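Local structure of trilobed Protease (2GOP) at residues 220-223 with 229-232; 244-249 with 255-260; 29-34 with 337-342. The protein forms the seven-bladed, open-Velcro beta-propeller domain of a protease from Pyrococcus furiosus and probably helps to control access of substrates to the catalytic part. All coordinates share one frame; numbering follows the deposited sequence. Where two conformers were deposited one is given.

Interaction 1 (220-223 with 229-232); sequences YAVD and ILLY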
loop_
_atom_site.group_PDB
_atom_site.type_symbol
_atom_site.label_atom_id
_atom_site.label_comp_id
_atom_site.label_asym_id
_atom_site.label_seq_id
_atom_site.Cartn_x
_atom_site.Cartn_y
_atom_site.Cartn_z
ATOM N N TYR A 220 -7.651 -4.744 -10.505
ATOM C CA TYR A 220 -8.310 -5.856 -9.873
ATOM C C TYR A 220 -9.759 -5.483 -9.560
ATOM O O TYR A 220 -10.111 -4.310 -9.488
ATOM C CB TYR A 220 -7.534 -6.291 -8.630
ATOM C CG TYR A 220 -7.331 -5.210 -7.622
ATOM C CD1 TYR A 220 -8.275 -4.986 -6.624
ATOM C CD2 TYR A 220 -6.193 -4.406 -7.655
ATOM C CE1 TYR A 220 -8.094 -3.973 -5.680
ATOM C CE2 TYR A 220 -6.005 -3.400 -6.729
ATOM C CZ TYR A 220 -6.960 -3.188 -5.741
ATOM O OH TYR A 220 -6.776 -2.197 -4.807
ATOM N N ALA A 221 -10.600 -6.499 -9.435
ATOM C CA ALA A 221 -12.031 -6.313 -9.273
ATOM C C ALA A 221 -12.343 -5.896 -7.842
ATOM O O ALA A 221 -11.886 -6.543 -6.889
ATOM C CB ALA A 221 -12.772 -7.632 -9.645
ATOM N N VAL A 222 -13.106 -4.812 -7.692
ATOM C CA VAL A 222 -13.471 -4.307 -6.366
ATOM C C VAL A 222 -14.962 -4.402 -6.045
ATOM O O VAL A 222 -15.321 -4.332 -4.881
ATOM C CB VAL A 222 -12.994 -2.849 -6.136
ATOM C CG1 VAL A 222 -11.472 -2.800 -6.022
ATOM C CG2 VAL A 222 -13.512 -1.910 -7.244
ATOM N N ASP A 223 -15.824 -4.545 -7.055
ATOM C CA ASP A 223 -17.273 -4.621 -6.827
ATOM C C ASP A 223 -17.985 -5.107 -8.071
ATOM O O ASP A 223 -17.428 -5.068 -9.153
ATOM C CB ASP A 223 -17.829 -3.239 -6.436
ATOM C CG ASP A 223 -19.146 -3.316 -5.687
ATOM O OD1 ASP A 223 -19.568 -4.440 -5.312
ATOM O OD2 ASP A 223 -19.765 -2.245 -5.482
ATOM N N ILE A 229 -18.760 -5.301 -13.775
ATOM C CA ILE A 229 -17.708 -5.496 -12.794
ATOM C C ILE A 229 -16.876 -4.222 -12.737
ATOM O O ILE A 229 -16.459 -3.680 -13.771
ATOM C CB ILE A 229 -16.847 -6.738 -13.123
ATOM C CG1 ILE A 229 -17.696 -8.003 -12.954
ATOM C CG2 ILE A 229 -15.625 -6.816 -12.216
ATOM C CD1 ILE A 229 -17.091 -9.316 -13.577
ATOM N N LEU A 230 -16.666 -3.728 -11.521
ATOM C CA LEU A 230 -15.892 -2.516 -11.303
ATOM C C LEU A 230 -14.457 -2.908 -10.960
ATOM O O LEU A 230 -14.225 -3.682 -10.037
ATOM C CB LEU A 230 -16.513 -1.694 -10.170
ATOM C CG LEU A 230 -15.840 -0.350 -9.856
ATOM C CD1 LEU A 230 -15.912 0.584 -11.095
ATOM C CD2 LEU A 230 -16.469 0.284 -8.603
ATOM N N LEU A 231 -13.506 -2.348 -11.707
ATOM C CA LEU A 231 -12.091 -2.652 -11.562
ATOM C C LEU A 231 -11.337 -1.401 -11.108
ATOM O O LEU A 231 -11.678 -0.268 -11.487
ATOM C CB LEU A 231 -11.516 -3.208 -12.879
ATOM C CG LEU A 231 -12.286 -4.386 -13.518
ATOM C CD1 LEU A 231 -12.097 -4.392 -15.047
ATOM C CD2 LEU A 231 -11.874 -5.714 -12.933
ATOM N N TYR A 232 -10.332 -1.624 -10.263
ATOM C CA TYR A 232 -9.536 -0.563 -9.662
ATOM C C TYR A 232 -8.056 -0.811 -9.963
ATOM O O TYR A 232 -7.557 -1.917 -9.765
ATOM C CB TYR A 232 -9.765 -0.600 -8.155
ATOM C CG TYR A 232 -9.140 0.510 -7.334
ATOM C CD1 TYR A 232 -9.799 1.720 -7.148
ATOM C CD2 TYR A 232 -7.929 0.324 -6.669
ATOM C CE1 TYR A 232 -9.246 2.738 -6.354
ATOM C CE2 TYR A 232 -7.382 1.324 -5.871
ATOM C CZ TYR A 232 -8.046 2.530 -5.716
ATOM O OH TYR A 232 -7.496 3.545 -4.928
#
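The rings of Tyr-220 and Tyr-232 run alongside each other in the same direction, with their planes turned 61° apart. Over one face of the Tyr-220 ring sits the backbone O of Tyr-232, 3.5 Å above the plane and nearer the ring's margin than its centre. CG of Tyr-220 lies between N and the carbonyl carbon (chi1 57°), which brings the ring over this oxygen. Trp-200 also meets this ring. The Tyr-232 ring is approached obliquely by Tyr-220 OH, which is 3.3 Å from its CD2. Its own hydroxyl is hydrogen-bonded outside the hairpin, to Val-265 O of the next blade. Val-222 CG1 packs 3.5 Å from Tyr-232 CB, and Val-222 CG2 lies against Leu-230 CG. Beneath these side chains run the two antiparallel inner strands of a propeller blade. Tyr-220 and Tyr-232 exchange two backbone bonds. The register then slips by one residue, a classic beta bulge. Val-222 N binds Leu-230 O at 2.8 Å, and Asp-223 N reaches the same oxygen weakly at 3.5 Å. Leu-230 N returns a 2.8 Å bond to Asp-223 O. Asp-223 OD2 accepts from Ile-270 N. Strong bonds thus flank the bulge, and polar groups of both strands reach the neighbouring blade.

Interaction 2 (244-249 with 255-260); sequences NKLYIY and MGILDE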
loop_
_atom_site.group_PDB
_atom_site.type_symbol
_atom_site.label_atom_id
_atom_site.label_comp_id
_atom_site.label_asym_id
_atom_site.label_seq_id
_atom_site.Cartn_x
_atom_site.Cartn_y
_atom_site.Cartn_z
ATOM N N ASN A 244 -4.461 5.441 -8.887
ATOM C CA ASN A 244 -5.344 4.390 -9.346
ATOM C C ASN A 244 -6.564 5.016 -10.005
ATOM O O ASN A 244 -6.916 6.169 -9.727
ATOM C CB ASN A 244 -5.757 3.469 -8.209
ATOM C CG ASN A 244 -4.594 2.674 -7.668
ATOM O OD1 ASN A 244 -3.917 1.965 -8.414
ATOM N ND2 ASN A 244 -4.341 2.803 -6.369
ATOM N N LYS A 245 -7.177 4.234 -10.889
ATOM C CA LYS A 245 -8.295 4.646 -11.715
ATOM C C LYS A 245 -9.418 3.633 -11.571
ATOM O O LYS A 245 -9.240 2.568 -10.969
ATOM C CB LYS A 245 -7.856 4.681 -13.183
ATOM C CG LYS A 245 -6.777 5.714 -13.506
ATOM C CD LYS A 245 -7.368 7.101 -13.620
ATOM C CE LYS A 245 -6.321 8.096 -13.998
ATOM N NZ LYS A 245 -6.811 9.466 -13.800
ATOM N N LEU A 246 -10.569 3.963 -12.148
ATOM C CA LEU A 246 -11.723 3.081 -12.128
ATOM C C LEU A 246 -12.067 2.642 -13.541
ATOM O O LEU A 246 -12.029 3.431 -14.496
ATOM C CB LEU A 246 -12.929 3.754 -11.462
ATOM C CG LEU A 246 -12.787 4.056 -9.967
ATOM C CD1 LEU A 246 -13.944 4.929 -9.479
ATOM C CD2 LEU A 246 -12.681 2.760 -9.137
ATOM N N TYR A 247 -12.397 1.367 -13.668
ATOM C CA TYR A 247 -12.757 0.791 -14.954
ATOM C C TYR A 247 -13.970 -0.104 -14.783
ATOM O O TYR A 247 -14.184 -0.701 -13.711
ATOM C CB TYR A 247 -11.601 -0.034 -15.536
ATOM C CG TYR A 247 -10.286 0.697 -15.592
ATOM C CD1 TYR A 247 -9.438 0.714 -14.492
ATOM C CD2 TYR A 247 -9.900 1.385 -16.736
ATOM C CE1 TYR A 247 -8.237 1.397 -14.528
ATOM C CE2 TYR A 247 -8.698 2.074 -16.790
ATOM C CZ TYR A 247 -7.867 2.076 -15.685
ATOM O OH TYR A 247 -6.673 2.765 -15.721
ATOM N N ILE A 248 -14.761 -0.193 -15.847
ATOM C CA ILE A 248 -15.932 -1.047 -15.865
ATOM C C ILE A 248 -15.778 -2.093 -16.946
ATOM O O ILE A 248 -15.528 -1.741 -18.098
ATOM C CB ILE A 248 -17.206 -0.249 -16.173
ATOM C CG1 ILE A 248 -17.476 0.789 -15.089
ATOM C CG2 ILE A 248 -18.398 -1.208 -16.317
ATOM C CD1 ILE A 248 -18.697 1.644 -15.389
ATOM N N TYR A 249 -15.941 -3.370 -16.567
ATOM C CA TYR A 249 -16.048 -4.475 -17.509
ATOM C C TYR A 249 -17.515 -4.903 -17.705
ATOM O O TYR A 249 -18.204 -5.295 -16.751
ATOM C CB TYR A 249 -15.167 -5.659 -17.078
ATOM C CG TYR A 249 -15.251 -6.842 -18.028
ATOM C CD1 TYR A 249 -15.002 -6.674 -19.403
ATOM C CD2 TYR A 249 -15.602 -8.110 -17.581
ATOM C CE1 TYR A 249 -15.103 -7.723 -20.293
ATOM C CE2 TYR A 249 -15.695 -9.189 -18.494
ATOM C CZ TYR A 249 -15.439 -8.973 -19.841
ATOM O OH TYR A 249 -15.530 -9.991 -20.763
ATOM N N MET A 255 -13.421 -0.437 -19.868
ATOM C CA MET A 255 -13.518 0.984 -20.165
ATOM C C MET A 255 -13.236 1.825 -18.914
ATOM O O MET A 255 -13.824 1.595 -17.812
ATOM C CB MET A 255 -14.876 1.326 -20.819
ATOM C CG MET A 255 -15.966 1.956 -19.933
ATOM S SD MET A 255 -17.129 2.982 -20.873
ATOM C CE MET A 255 -18.021 3.788 -19.547
ATOM N N GLY A 256 -12.322 2.788 -19.067
ATOM C CA GLY A 256 -12.041 3.748 -17.989
ATOM C C GLY A 256 -13.149 4.800 -17.881
ATOM O O GLY A 256 -13.761 5.209 -18.902
ATOM N N ILE A 257 -13.391 5.258 -16.658
ATOM C CA ILE A 257 -14.365 6.310 -16.410
ATOM C C ILE A 257 -13.747 7.566 -15.768
ATOM O O ILE A 257 -14.418 8.563 -15.651
ATOM C CB ILE A 257 -15.550 5.814 -15.557
ATOM C CG1 ILE A 257 -15.085 5.337 -14.164
ATOM C CG2 ILE A 257 -16.309 4.715 -16.300
ATOM C CD1 ILE A 257 -16.210 5.227 -13.129
ATOM N N LEU A 258 -12.481 7.513 -15.376
ATOM C CA LEU A 258 -11.784 8.695 -14.851
ATOM C C LEU A 258 -10.434 8.926 -15.533
ATOM O O LEU A 258 -9.545 9.491 -14.934
ATOM C CB LEU A 258 -11.575 8.530 -13.338
ATOM C CG LEU A 258 -12.842 8.513 -12.468
ATOM C CD1 LEU A 258 -12.548 8.057 -11.037
ATOM C CD2 LEU A 258 -13.503 9.861 -12.474
ATOM N N ASP A 259 -10.266 8.487 -16.773
ATOM C CA ASP A 259 -8.956 8.633 -17.427
ATOM C C ASP A 259 -8.536 10.098 -17.619
ATOM O O ASP A 259 -7.346 10.401 -17.612
ATOM C CB ASP A 259 -8.923 7.952 -18.790
ATOM C CG ASP A 259 -9.117 6.474 -18.716
ATOM O OD1 ASP A 259 -9.047 5.902 -17.602
ATOM O OD2 ASP A 259 -9.355 5.889 -19.809
ATOM N N GLU A 260 -9.502 10.999 -17.767
ATOM C CA GLU A 260 -9.205 12.408 -18.028
ATOM C C GLU A 260 -9.198 13.255 -16.736
ATOM O O GLU A 260 -9.048 14.477 -16.802
ATOM C CB GLU A 260 -10.168 12.978 -19.088
ATOM C CG GLU A 260 -10.040 12.356 -20.491
ATOM C CD GLU A 260 -10.515 10.903 -20.570
ATOM O OE1 GLU A 260 -11.579 10.582 -20.010
ATOM O OE2 GLU A 260 -9.824 10.082 -21.205
HETATM O O HOH W 1 -10.472 5.536 -15.401
#
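Leu-246 packs on the turn that follows the outermost strand of its blade. Its CB rests 3.8 Å from Ile-257 CG1. CG stands beside the backbone N, anti to the carbonyl carbon (chi1 -66°), and from there meets Leu-258 CD1. At the tip, CD1 lies 3.8 Å from the same Leu-258 CD1, the two leucines running side by side. Phe-277 of the next blade touches both of them. Ile-248 adds to this apolar side: its side chain crosses that of Ile-257 at about a right angle, CD1 against CG2.

The backbones form the outer hairpin of a four-stranded propeller blade. Ile-248 and Met-255 are a hydrogen-bonded antiparallel pair with two bonds. Tyr-247 and Gly-256 are a non-hydrogen-bonded pair. Beyond them Ile-257 N gives a 3.1 Å bond to Leu-246 O, and the chain then leaves the sheet. A water takes up the pairing there. It donates to Leu-246 O and to Asp-259 OD1, at 2.6 Å from the latter, and accepts from Leu-258 N. Leu-246 O is thus gripped by two donors.

Tyr-247 brings its ring against Gly-256, with CD2 3.4 Å from the glycine CA. A CB at Gly-256 would collide with Asp-259 OD1, so the lack of a side chain there probably makes room for the carboxylate to fold back to the water. Lys-245 bends at chi2 (-78°), which brings CD near Leu-258 O and NZ within bonding distance of it, at 3.0 Å. The donor is tilted 26° from the carbonyl plane. The carboxylate of Asp-259 is not in contact with this amine: NZ and OD1 are 5.7 Å apart, a separation at which their opposite charges probably attract only mildly.

Interaction 3 (29-34 with 337-342); sequences YVLTKA and TDYNDP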
loop_
_atom_site.group_PDB
_atom_site.type_symbol
_atom_site.label_atom_id
_atom_site.label_comp_id
_atom_site.label_asym_id
_atom_site.label_seq_id
_atom_site.Cartn_x
_atom_site.Cartn_y
_atom_site.Cartn_z
ATOM N N TYR A 29 -23.142 0.904 11.565
ATOM C CA TYR A 29 -21.782 1.402 11.676
ATOM C C TYR A 29 -21.163 0.924 12.972
ATOM O O TYR A 29 -21.858 0.430 13.864
ATOM C CB TYR A 29 -21.752 2.938 11.616
ATOM C CG TYR A 29 -22.645 3.615 12.618
ATOM C CD1 TYR A 29 -23.995 3.814 12.347
ATOM C CD2 TYR A 29 -22.145 4.059 13.848
ATOM C CE1 TYR A 29 -24.816 4.436 13.248
ATOM C CE2 TYR A 29 -22.968 4.681 14.765
ATOM C CZ TYR A 29 -24.302 4.867 14.458
ATOM O OH TYR A 29 -25.134 5.490 15.354
ATOM N N VAL A 30 -19.847 1.091 13.072
ATOM C CA VAL A 30 -19.125 0.761 14.284
ATOM C C VAL A 30 -18.908 2.052 15.091
ATOM O O VAL A 30 -18.429 3.061 14.563
ATOM C CB VAL A 30 -17.768 0.068 13.979
ATOM C CG1 VAL A 30 -17.040 -0.255 15.261
ATOM C CG2 VAL A 30 -17.989 -1.197 13.165
ATOM N N LEU A 31 -19.312 2.002 16.361
ATOM C CA LEU A 31 -19.082 3.070 17.324
ATOM C C LEU A 31 -17.987 2.577 18.264
ATOM O O LEU A 31 -18.152 1.535 18.903
ATOM C CB LEU A 31 -20.370 3.356 18.118
ATOM C CG LEU A 31 -20.327 4.391 19.252
ATOM C CD1 LEU A 31 -19.782 5.713 18.778
ATOM C CD2 LEU A 31 -21.710 4.581 19.869
ATOM N N THR A 32 -16.866 3.298 18.320
ATOM C CA THR A 32 -15.758 2.938 19.205
ATOM C C THR A 32 -15.578 4.018 20.270
ATOM O O THR A 32 -15.593 5.214 19.971
ATOM C CB THR A 32 -14.422 2.727 18.437
ATOM O OG1 THR A 32 -14.577 1.706 17.440
ATOM C CG2 THR A 32 -13.306 2.327 19.407
ATOM N N LYS A 33 -15.379 3.588 21.512
ATOM C CA LYS A 33 -15.471 4.490 22.649
ATOM C C LYS A 33 -14.701 3.907 23.824
ATOM O O LYS A 33 -14.609 2.685 23.970
ATOM C CB LYS A 33 -16.948 4.658 23.013
ATOM C CG LYS A 33 -17.319 5.936 23.724
ATOM C CD LYS A 33 -18.823 6.202 23.601
ATOM C CE LYS A 33 -19.675 4.998 24.030
ATOM N NZ LYS A 33 -21.121 5.342 24.149
ATOM N N ALA A 34 -14.149 4.782 24.660
ATOM C CA ALA A 34 -13.423 4.347 25.848
ATOM C C ALA A 34 -14.410 3.871 26.903
ATOM O O ALA A 34 -15.313 4.608 27.280
ATOM C CB ALA A 34 -12.576 5.482 26.396
ATOM N N THR A 337 -26.111 11.162 13.011
ATOM C CA THR A 337 -25.488 11.044 14.331
ATOM C C THR A 337 -24.900 12.380 14.777
ATOM O O THR A 337 -24.548 13.221 13.954
ATOM C CB THR A 337 -24.379 9.954 14.370
ATOM O OG1 THR A 337 -23.286 10.335 13.527
ATOM C CG2 THR A 337 -24.911 8.608 13.918
ATOM N N ASP A 338 -24.813 12.566 16.090
ATOM C CA ASP A 338 -24.175 13.752 16.668
ATOM C C ASP A 338 -23.507 13.397 17.996
ATOM O O ASP A 338 -23.573 14.148 18.964
ATOM C CB ASP A 338 -25.193 14.886 16.829
ATOM C CG ASP A 338 -26.381 14.506 17.714
ATOM O OD1 ASP A 338 -26.488 13.339 18.138
ATOM O OD2 ASP A 338 -27.215 15.388 17.991
ATOM N N TYR A 339 -22.859 12.236 18.022
ATOM C CA TYR A 339 -22.301 11.678 19.255
ATOM C C TYR A 339 -21.403 12.679 19.959
ATOM O O TYR A 339 -21.508 12.888 21.169
ATOM C CB TYR A 339 -21.513 10.400 18.948
ATOM C CG TYR A 339 -22.389 9.197 18.675
ATOM C CD1 TYR A 339 -23.042 8.540 19.720
ATOM C CD2 TYR A 339 -22.561 8.710 17.383
ATOM C CE1 TYR A 339 -23.848 7.429 19.484
ATOM C CE2 TYR A 339 -23.366 7.609 17.138
ATOM C CZ TYR A 339 -24.007 6.969 18.191
ATOM O OH TYR A 339 -24.800 5.872 17.952
ATOM N N ASN A 340 -20.537 13.322 19.193
ATOM C CA ASN A 340 -19.512 14.185 19.770
ATOM C C ASN A 340 -19.926 15.624 20.031
ATOM O O ASN A 340 -19.230 16.343 20.749
ATOM C CB ASN A 340 -18.266 14.120 18.898
ATOM C CG ASN A 340 -17.636 12.769 18.952
ATOM O OD1 ASN A 340 -17.188 12.341 20.013
ATOM N ND2 ASN A 340 -17.641 12.057 17.831
ATOM N N ASP A 341 -21.055 16.042 19.463
ATOM C CA ASP A 341 -21.610 17.374 19.748
ATOM C C ASP A 341 -23.129 17.280 19.940
ATOM O O ASP A 341 -23.907 17.866 19.186
ATOM C CB ASP A 341 -21.235 18.343 18.626
ATOM C CG ASP A 341 -19.736 18.381 18.372
ATOM O OD1 ASP A 341 -19.239 17.488 17.649
ATOM O OD2 ASP A 341 -19.055 19.289 18.899
ATOM N N PRO A 342 -23.552 16.539 20.974
ATOM C CA PRO A 342 -24.942 16.109 21.100
ATOM C C PRO A 342 -25.916 17.233 21.457
ATOM O O PRO A 342 -27.116 17.097 21.225
ATOM C CB PRO A 342 -24.874 15.070 22.220
ATOM C CG PRO A 342 -23.736 15.530 23.068
ATOM C CD PRO A 342 -22.732 16.097 22.117
#
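Tyr-29 and Tyr-339 reach toward each other from opposite directions and join their hydroxyls in a 2.6 Å hydrogen bond, OH to OH. Either could be the donor. The pair links a strand of the first blade, 26-35, to the loop after the last strand of the seventh blade, 333-335. In this open-Velcro propeller each blade is built from consecutive strands, so side chains rather than shared sheet pairing make this link. Each hydroxyl arrives at the edge of the other's ring, and Tyr-29 CE2 lies 3.8 Å from Tyr-339 CE2. Leu-31 covers one face of the Tyr-339 ring. Its CD1 stands over the centre, 4.2 Å from the centroid and 3° off the normal, a CH-pi contact. CG of Leu-31 is anti to the backbone N (chi1 176°), which carries both methyls out toward the ring; CD2 is 3.6 Å from Tyr-339 CE1. A leucine in place of Tyr-339 would probably leave the Tyr-29 hydroxyl without this partner and strip Leu-31 of the flat surface it packs on. Thr-337 CG2 touches Tyr-29 OH at 3.4 Å. Leu-17 and Val-46 of the first blade also pack directly on Tyr-339.

Further out, Asn-340 OD1 binds Ala-15 N. The loop itself is pinned by Glu-325: its OE2 takes Asn-340 N, and its OE1 takes both Tyr-339 N and Thr-337 OG1.

Interactions 1 and 2 belong to one blade and touch. Strands 229-233 and 245-249 are neighbours in its sheet, and Leu-231 N probably bonds to Tyr-247 O at 2.7 Å. Interaction 1 is the buried inner hairpin, about 12 Å from the centre of the chain to its own centre. Interaction 2 is the outer hairpin, about 19 Å out and partly buried, where a water and a lysine supplement the strand pairing. Interaction 3 lies across the propeller, its centre about 32 Å from that of interaction 1. It is also buried, but joins the first and last blades through side chains, whereas the other two rest largely on backbone bonds within a blade.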